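Local coordinates for protein probable benzoylformate decarboxylase (Rhodococcus jostii, PDB 7ORX) that binds thiamine diphosphate and probably works as a thiamine diphosphate-dependent enzyme within a four-chain assembly, at residues Ser36-Pro39 / Asp40-Tyr44; Tyr12-Leu15 / Arg16-Leu20. All coordinates share one frame; numbering follows the deposited sequence.

Contact 1 (Ser36-Pro39 / Asp40-Tyr44)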
loop_
_atom_site.group_PDB
_atom_site.type_symbol
_atom_site.label_atom_id
_atom_site.label_comp_id
_atom_site.label_asym_id
_atom_site.label_seq_id
_atom_site.Cartn_x
_atom_site.Cartn_y
_atom_site.Cartn_z
ATOM N N SER C 36 4.494 -15.342 -27.919
ATOM C CA SER C 36 4.230 -16.293 -29.030
ATOM C C SER C 36 3.444 -15.594 -30.151
ATOM O O SER C 36 3.666 -15.930 -31.320
ATOM C CB SER C 36 3.544 -17.552 -28.545
ATOM O OG SER C 36 2.273 -17.278 -27.969
ATOM N N GLY C 37 2.570 -14.654 -29.793
ATOM C CA GLY C 37 1.675 -13.951 -30.724
ATOM C C GLY C 37 2.310 -12.694 -31.274
ATOM O O GLY C 37 1.636 -11.951 -32.000
ATOM N N MET C 38 3.572 -12.445 -30.945
ATOM C CA MET C 38 4.315 -11.240 -31.390
ATOM C C MET C 38 4.419 -11.264 -32.918
ATOM O O MET C 38 4.762 -12.280 -33.499
ATOM C CB MET C 38 5.702 -11.273 -30.771
ATOM C CG MET C 38 6.588 -10.133 -31.134
ATOM S SD MET C 38 7.943 -10.058 -29.890
ATOM C CE MET C 38 8.836 -8.641 -30.512
ATOM N N PRO C 39 4.048 -10.183 -33.629
ATOM C CA PRO C 39 4.244 -10.104 -35.082
ATOM C C PRO C 39 5.696 -9.982 -35.574
ATOM O O PRO C 39 6.567 -9.832 -34.760
ATOM C CB PRO C 39 3.510 -8.808 -35.472
ATOM C CG PRO C 39 2.580 -8.559 -34.317
ATOM C CD PRO C 39 3.328 -9.018 -33.086
ATOM N N ASP C 40 5.890 -9.958 -36.891
ATOM C CA ASP C 40 7.209 -9.879 -37.560
ATOM C C ASP C 40 7.742 -8.448 -37.590
ATOM O O ASP C 40 8.960 -8.328 -37.569
ATOM C CB ASP C 40 7.145 -10.497 -38.959
ATOM C CG ASP C 40 7.064 -12.016 -38.894
ATOM O OD1 ASP C 40 7.293 -12.550 -37.774
ATOM O OD2 ASP C 40 6.780 -12.658 -39.959
ATOM N N ASP C 41 6.897 -7.415 -37.622
ATOM C CA ASP C 41 7.370 -5.998 -37.671
ATOM C C ASP C 41 7.871 -5.543 -36.277
ATOM O O ASP C 41 8.384 -4.412 -36.156
ATOM C CB ASP C 41 6.320 -5.065 -38.302
ATOM C CG ASP C 41 4.947 -5.065 -37.639
ATOM O OD1 ASP C 41 4.368 -6.181 -37.456
ATOM O OD2 ASP C 41 4.447 -3.946 -37.303
ATOM N N PHE C 42 7.725 -6.371 -35.238
ATOM C CA PHE C 42 8.155 -6.067 -33.842
ATOM C C PHE C 42 9.544 -6.676 -33.599
ATOM O O PHE C 42 9.796 -7.802 -34.107
ATOM C CB PHE C 42 7.217 -6.685 -32.805
ATOM C CG PHE C 42 5.933 -5.952 -32.530
ATOM C CD1 PHE C 42 5.058 -5.627 -33.545
ATOM C CD2 PHE C 42 5.578 -5.621 -31.238
ATOM C CE1 PHE C 42 3.876 -4.965 -33.288
ATOM C CE2 PHE C 42 4.404 -4.937 -30.984
ATOM C CZ PHE C 42 3.556 -4.615 -32.009
ATOM N N ARG C 43 10.392 -5.987 -32.828
ATOM C CA ARG C 43 11.710 -6.521 -32.430
ATOM C C ARG C 43 11.761 -6.701 -30.926
ATOM O O ARG C 43 11.376 -5.803 -30.233
ATOM C CB ARG C 43 12.875 -5.687 -32.966
ATOM C CG ARG C 43 12.969 -4.213 -32.598
ATOM C CD ARG C 43 14.045 -3.726 -33.583
ATOM N NE ARG C 43 14.931 -2.600 -33.274
ATOM C CZ ARG C 43 14.573 -1.324 -33.261
ATOM N NH1 ARG C 43 13.321 -0.978 -33.492
ATOM N NH2 ARG C 43 15.457 -0.387 -33.002
ATOM N N TYR C 44 12.192 -7.870 -30.473
ATOM C CA TYR C 44 12.397 -8.172 -29.043
ATOM C C TYR C 44 13.883 -7.978 -28.741
ATOM O O TYR C 44 14.747 -8.452 -29.510
ATOM C CB TYR C 44 11.918 -9.584 -28.747
ATOM C CG TYR C 44 11.900 -9.977 -27.296
ATOM C CD1 TYR C 44 10.813 -9.709 -26.481
ATOM C CD2 TYR C 44 12.966 -10.662 -26.747
ATOM C CE1 TYR C 44 10.783 -10.125 -25.155
ATOM C CE2 TYR C 44 12.975 -11.058 -25.417
ATOM C CZ TYR C 44 11.863 -10.821 -24.623
ATOM O OH TYR C 44 11.903 -11.225 -23.315
#

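Contact 2 (Tyr12-Leu15 / Arg16-Leu20)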
loop_
_atom_site.group_PDB
_atom_site.type_symbol
_atom_site.label_atom_id
_atom_site.label_comp_id
_atom_site.label_asym_id
_atom_site.label_seq_id
_atom_site.Cartn_x
_atom_site.Cartn_y
_atom_site.Cartn_z
ATOM N N TYR C 12 -1.569 -6.440 -29.493
ATOM C CA TYR C 12 -0.511 -6.246 -30.527
ATOM C C TYR C 12 -0.965 -5.218 -31.564
ATOM O O TYR C 12 -0.150 -4.357 -31.924
ATOM C CB TYR C 12 -0.081 -7.570 -31.151
ATOM C CG TYR C 12 0.975 -8.297 -30.352
ATOM C CD1 TYR C 12 2.214 -7.724 -30.143
ATOM C CD2 TYR C 12 0.740 -9.548 -29.793
ATOM C CE1 TYR C 12 3.192 -8.370 -29.400
ATOM C CE2 TYR C 12 1.696 -10.219 -29.061
ATOM C CZ TYR C 12 2.941 -9.627 -28.865
ATOM O OH TYR C 12 3.943 -10.252 -28.161
ATOM N N GLU C 13 -2.231 -5.215 -31.971
ATOM C CA GLU C 13 -2.696 -4.216 -32.967
ATOM C C GLU C 13 -2.588 -2.820 -32.339
ATOM O O GLU C 13 -2.337 -1.815 -33.069
ATOM C CB GLU C 13 -4.093 -4.596 -33.487
ATOM C CG GLU C 13 -4.663 -3.589 -34.492
ATOM C CD GLU C 13 -4.809 -3.928 -35.980
ATOM O OE1 GLU C 13 -5.927 -3.669 -36.540
ATOM O OE2 GLU C 13 -3.783 -4.355 -36.601
ATOM N N LEU C 14 -2.748 -2.769 -31.022
ATOM C CA LEU C 14 -2.782 -1.513 -30.261
ATOM C C LEU C 14 -1.358 -1.017 -30.056
ATOM O O LEU C 14 -1.115 0.173 -30.320
ATOM C CB LEU C 14 -3.502 -1.796 -28.947
ATOM C CG LEU C 14 -3.422 -0.677 -27.921
ATOM C CD1 LEU C 14 -4.324 0.485 -28.289
ATOM C CD2 LEU C 14 -3.758 -1.190 -26.532
ATOM N N LEU C 15 -0.439 -1.886 -29.600
ATOM C CA LEU C 15 0.972 -1.496 -29.390
ATOM C C LEU C 15 1.519 -0.951 -30.711
ATOM O O LEU C 15 2.245 0.024 -30.659
ATOM C CB LEU C 15 1.775 -2.704 -28.912
ATOM C CG LEU C 15 1.283 -3.329 -27.615
ATOM C CD1 LEU C 15 1.932 -4.664 -27.372
ATOM C CD2 LEU C 15 1.518 -2.426 -26.435
ATOM N N ARG C 16 1.178 -1.559 -31.852
ATOM C CA ARG C 16 1.653 -1.101 -33.195
ATOM C C ARG C 16 1.085 0.294 -33.456
ATOM O O ARG C 16 1.818 1.139 -33.943
ATOM C CB ARG C 16 1.258 -2.029 -34.352
ATOM C CG ARG C 16 1.748 -1.506 -35.702
ATOM C CD ARG C 16 1.399 -2.286 -36.971
ATOM N NE ARG C 16 1.804 -3.680 -36.889
ATOM C CZ ARG C 16 1.027 -4.694 -36.488
ATOM N NH1 ARG C 16 -0.227 -4.493 -36.138
ATOM N NH2 ARG C 16 1.506 -5.926 -36.452
ATOM N N ALA C 17 -0.205 0.478 -33.174
ATOM C CA ALA C 17 -0.952 1.735 -33.393
ATOM C C ALA C 17 -0.250 2.875 -32.649
ATOM O O ALA C 17 -0.207 3.983 -33.178
ATOM C CB ALA C 17 -2.351 1.544 -32.898
ATOM N N ARG C 18 0.330 2.571 -31.480
ATOM C CA ARG C 18 0.967 3.540 -30.546
ATOM C C ARG C 18 2.506 3.609 -30.708
ATOM O O ARG C 18 3.161 4.223 -29.870
ATOM C CB ARG C 18 0.629 3.126 -29.110
ATOM C CG ARG C 18 -0.841 3.215 -28.724
ATOM C CD ARG C 18 -1.506 4.600 -28.854
ATOM N NE ARG C 18 -2.856 4.497 -28.275
ATOM C CZ ARG C 18 -3.953 4.218 -28.945
ATOM N NH1 ARG C 18 -3.914 4.090 -30.249
ATOM N NH2 ARG C 18 -5.096 4.078 -28.321
ATOM N N GLY C 19 3.085 2.964 -31.718
ATOM C CA GLY C 19 4.530 2.994 -31.993
ATOM C C GLY C 19 5.365 2.118 -31.077
ATOM O O GLY C 19 6.563 2.203 -31.233
ATOM N N LEU C 20 4.803 1.303 -30.180
ATOM C CA LEU C 20 5.566 0.407 -29.248
ATOM C C LEU C 20 5.933 -0.918 -29.925
ATOM O O LEU C 20 5.606 -1.986 -29.357
ATOM C CB LEU C 20 4.766 0.099 -27.981
ATOM C CG LEU C 20 4.795 1.178 -26.904
ATOM C CD1 LEU C 20 4.040 2.410 -27.374
ATOM C CD2 LEU C 20 4.156 0.658 -25.631
#

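Contact 1 (Ser36-Pro39 / Asp40-Tyr44)
Between Met38 and Phe42 the backbone runs extended through Met38 and Pro39, turns at Asp40 and Asp41, whose phi/psi values are close to helical, and becomes extended again at Phe42 to enter the strand that starts at Arg43. The Met38 side chain spans this turn to the residues that follow it. With CG anti to the backbone N (chi1 179°) and the chain stretched out beyond it, the methyl group is carried over to the incoming strand. There Met38 CE lies 3.4 Å from Phe42 CB. The same methyl is 3.7 Å from Tyr44 CB, and the thioether and the tyrosine side chain run roughly at right angles. Pro39 CD sits over one face of the Phe42 ring, 4.1 Å from its centroid and 20° off the normal, a CH-pi contact displaced toward the rim, where Pro39 CD comes 3.8 Å from Phe42 CD1. Asp41 OD1 touches Pro39 CB at 3.4 Å, while OD2 of the same carboxylate makes a salt bridge to Arg16 of helix 7-17. Tyr12 meets the Phe42 ring edge-to-face, and Pro477 of a second subunit packs on Met38 and Tyr44. The segment is a helix-to-strand connection of an alpha/beta domain: it leads from helix 32-35 into strand 43-46, the outermost strand, within this chain, of the parallel sheet in the N-terminal thiamine diphosphate-binding domain, with the Tyr44 side chain about 9 Å from a bound thiamine diphosphate.

Contact 2 (Tyr12-Leu15 / Arg16-Leu20)
Glu13 and Arg16, one helical turn apart, both send CG anti to the backbone N, and bends further out (Glu13 chi2 109°, Arg16 chi3 -54°) bring their charged ends together beside the last turn of helix 7-17. This helix finishes in a Schellman motif: Gly19, at positive phi, is its C-prime residue, Leu20 N bonds back to Leu15 O at 2.9 Å, and Gly19 N to Arg16 O at 3.1 Å. Before the end, helical bonds run from Arg16 N to Tyr12 O at 3.1 Å and from Arg18 N to Leu14 O at 3.0 Å. The salt bridge is long, 3.6 Å from Glu13 OE2 to Arg16 NH1, with the carboxylate and guanidinium planes nearly perpendicular (89°). Arg16 NE is also paired with Asp41, so the guanidinium lies between two acidic residues. On the buried side Leu20 folds back on the helix: its CD2 meets Leu15 CD2 at 4.1 Å, the two side chains crossing at about a right angle, and both lean on Leu69 of strand 68-73. Arg18, bent at chi2, places its guanidinium beside helix 138-149 and Leu177; Asn143 OD1 and Leu177 O accept hydrogen bonds from NH2, and Leu178 O one from NH1. Over one face of that guanidinium, displaced toward its rim, rests Leu14 CD1, 3.7 Å from Arg18 NH2.

Both contacts lie in the N-terminal thiamine diphosphate-binding domain, their centres 11 Å apart on the same side of the chain's centre. Contact 2 comes first along the chain, at the end of helix 7-17; strand 22-25 and helix 32-35 follow, and contact 1 then leads into strand 43-46, which lies beside strand 22-25 in the parallel sheet. The two touch directly: the Tyr12 ring packs against the 36-39 segment, with its CZ 3.3 Å from Met38 CA, and the salt bridge between them spans 2.7 Å from Arg16 NE to Asp41 OD2. Helix 7-17 is thus joined by apolar and ionic contacts to the connection entering the sheet's outermost strand within this chain.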